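Beta-glucoside kinase (Listeria monocytogenes, PDB 4HTL) catalyses the ATP-dependent phosphorylation of cellobiose to cellobiose-6'-phosphate and may also regulate transcription of the cellobiose phosphotransferase operon. Local coordinates at residues 7-12 / 58-63. Numbering follows the deposited sequence.
Sequences AAFDIG and TGIAVS
Asp-10 and Ser-63 join their side chains at the C-terminal end of two parallel strands. Ser-63 OG donates to Asp-10 OD1 over 2.9 Å and meets it from above the carboxylate plane. Both side chains rise from the same face of the sheet. Asp-10 CG lies anti to the backbone N (chi1 178°), and OD1 reaches across to Ser-63 OG. The backbones hold a regular ladder. Ala-7 N binds Gly-59 O, Ala-61 N binds Ala-7 O, and Phe-9 N binds Ala-61 O. Ser-63 N then reaches Phe-9 O at 2.7 Å, and Ile-11 N reaches Ser-63 O in an almost straight bond (175° at the hydrogen). Strand 6-11 is the middle strand of the five-stranded mixed sheet of one actin-like ATPase domain, and 59-64 lies between it and strand 101-105. Residues 8-12 probably form part of the ATP site, as in related kinases. On the opposite face from Asp-10, Ile-60 CG2 sits at the edge of the Phe-9 ring, 3.8 Å from CE2. The methyl groups Ile-11 CD1 and Val-62 CG1 make an apolar contact at 4.1 Å.

Strand 15-21 flanks 7-11 antiparallel, with Asp-10 touching Lys-17. Helix 40-52 packs on Ala-7, Phe-9 and Ile-11, through Leu-51, Met-47 and Ile-43. Helix 89-97 packs on Ile-60 and Val-62 through Leu-93.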
loop_
_atom_site.group_PDB
_atom_site.type_symbol
_atom_site.label_atom_id
_atom_site.label_comp_id
_atom_site.label_asym_id
_atom_site.label_seq_id
_atom_site.Cartn_x
_atom_site.Cartn_y
_atom_site.Cartn_z
ATOM N N ALA A 7 28.082 12.071 12.976
ATOM C CA ALA A 7 27.511 11.463 14.185
ATOM C C ALA A 7 26.113 10.934 13.862
ATOM O O ALA A 7 25.227 11.709 13.507
ATOM C CB ALA A 7 27.445 12.472 15.320
ATOM N N ALA A 8 25.931 9.623 13.979
ATOM C CA ALA A 8 24.664 8.969 13.673
ATOM C C ALA A 8 24.037 8.438 14.944
ATOM O O ALA A 8 24.725 7.852 15.815
ATOM C CB ALA A 8 24.865 7.824 12.650
ATOM N N PHE A 9 22.728 8.599 15.037
ATOM C CA PHE A 9 21.957 8.098 16.131
ATOM C C PHE A 9 20.783 7.277 15.648
ATOM O O PHE A 9 20.017 7.717 14.810
ATOM C CB PHE A 9 21.400 9.241 16.992
ATOM C CG PHE A 9 22.454 10.100 17.617
ATOM C CD1 PHE A 9 23.093 9.675 18.759
ATOM C CD2 PHE A 9 22.844 11.303 17.036
ATOM C CE1 PHE A 9 24.096 10.436 19.333
ATOM C CE2 PHE A 9 23.855 12.070 17.605
ATOM C CZ PHE A 9 24.487 11.632 18.752
ATOM N N ASP A 10 20.595 6.122 16.272
ATOM C CA ASP A 10 19.462 5.267 15.968
ATOM C C ASP A 10 18.727 4.968 17.250
ATOM O O ASP A 10 19.218 4.198 18.105
ATOM C CB ASP A 10 19.943 3.971 15.330
ATOM C CG ASP A 10 18.806 3.010 15.019
ATOM O OD1 ASP A 10 17.614 3.419 14.812
ATOM O OD2 ASP A 10 19.124 1.834 14.960
ATOM N N ILE A 11 17.556 5.578 17.374
ATOM C CA ILE A 11 16.731 5.488 18.567
ATOM C C ILE A 11 15.848 4.261 18.492
ATOM O O ILE A 11 14.895 4.212 17.691
ATOM C CB ILE A 11 15.858 6.746 18.718
ATOM C CG1 ILE A 11 16.744 7.986 18.795
ATOM C CG2 ILE A 11 15.001 6.625 19.975
ATOM C CD1 ILE A 11 16.020 9.308 18.584
ATOM N N GLY A 12 16.209 3.246 19.277
ATOM C CA GLY A 12 15.503 1.958 19.315
ATOM C C GLY A 12 14.494 1.869 20.436
ATOM O O GLY A 12 14.246 2.853 21.155
ATOM N N THR A 58 31.241 16.478 11.807
ATOM C CA THR A 58 30.931 17.617 10.955
ATOM C C THR A 58 29.444 17.635 10.567
ATOM O O THR A 58 28.987 18.523 9.837
ATOM C CB THR A 58 31.787 17.548 9.681
ATOM O OG1 THR A 58 31.520 16.304 9.014
ATOM C CG2 THR A 58 33.315 17.658 10.004
ATOM N N GLY A 59 28.690 16.651 11.063
ATOM C CA GLY A 59 27.286 16.500 10.724
ATOM C C GLY A 59 26.621 15.498 11.656
ATOM O O GLY A 59 27.300 14.692 12.307
ATOM N N ILE A 60 25.295 15.569 11.732
ATOM C CA ILE A 60 24.518 14.700 12.614
ATOM C C ILE A 60 23.344 14.111 11.834
ATOM O O ILE A 60 22.636 14.849 11.140
ATOM C CB ILE A 60 23.991 15.445 13.865
ATOM C CG1 ILE A 60 25.142 16.094 14.686
ATOM C CG2 ILE A 60 23.160 14.495 14.731
ATOM C CD1 ILE A 60 24.676 17.055 15.770
ATOM N N ALA A 61 23.152 12.790 11.960
ATOM C CA ALA A 61 22.114 12.038 11.243
ATOM C C ALA A 61 21.357 11.216 12.277
ATOM O O ALA A 61 21.961 10.515 13.098
ATOM C CB ALA A 61 22.745 11.111 10.196
ATOM N N VAL A 62 20.039 11.335 12.265
ATOM C CA VAL A 62 19.183 10.659 13.242
ATOM C C VAL A 62 18.163 9.752 12.566
ATOM O O VAL A 62 17.499 10.155 11.576
ATOM C CB VAL A 62 18.435 11.700 14.120
ATOM C CG1 VAL A 62 17.532 11.004 15.156
ATOM C CG2 VAL A 62 19.433 12.676 14.768
ATOM N N SER A 63 18.005 8.551 13.149
ATOM C CA SER A 63 16.921 7.630 12.852
ATOM C C SER A 63 16.020 7.600 14.119
ATOM O O SER A 63 16.452 7.201 15.212
ATOM C CB SER A 63 17.488 6.237 12.523
ATOM O OG SER A 63 16.576 5.187 12.727
#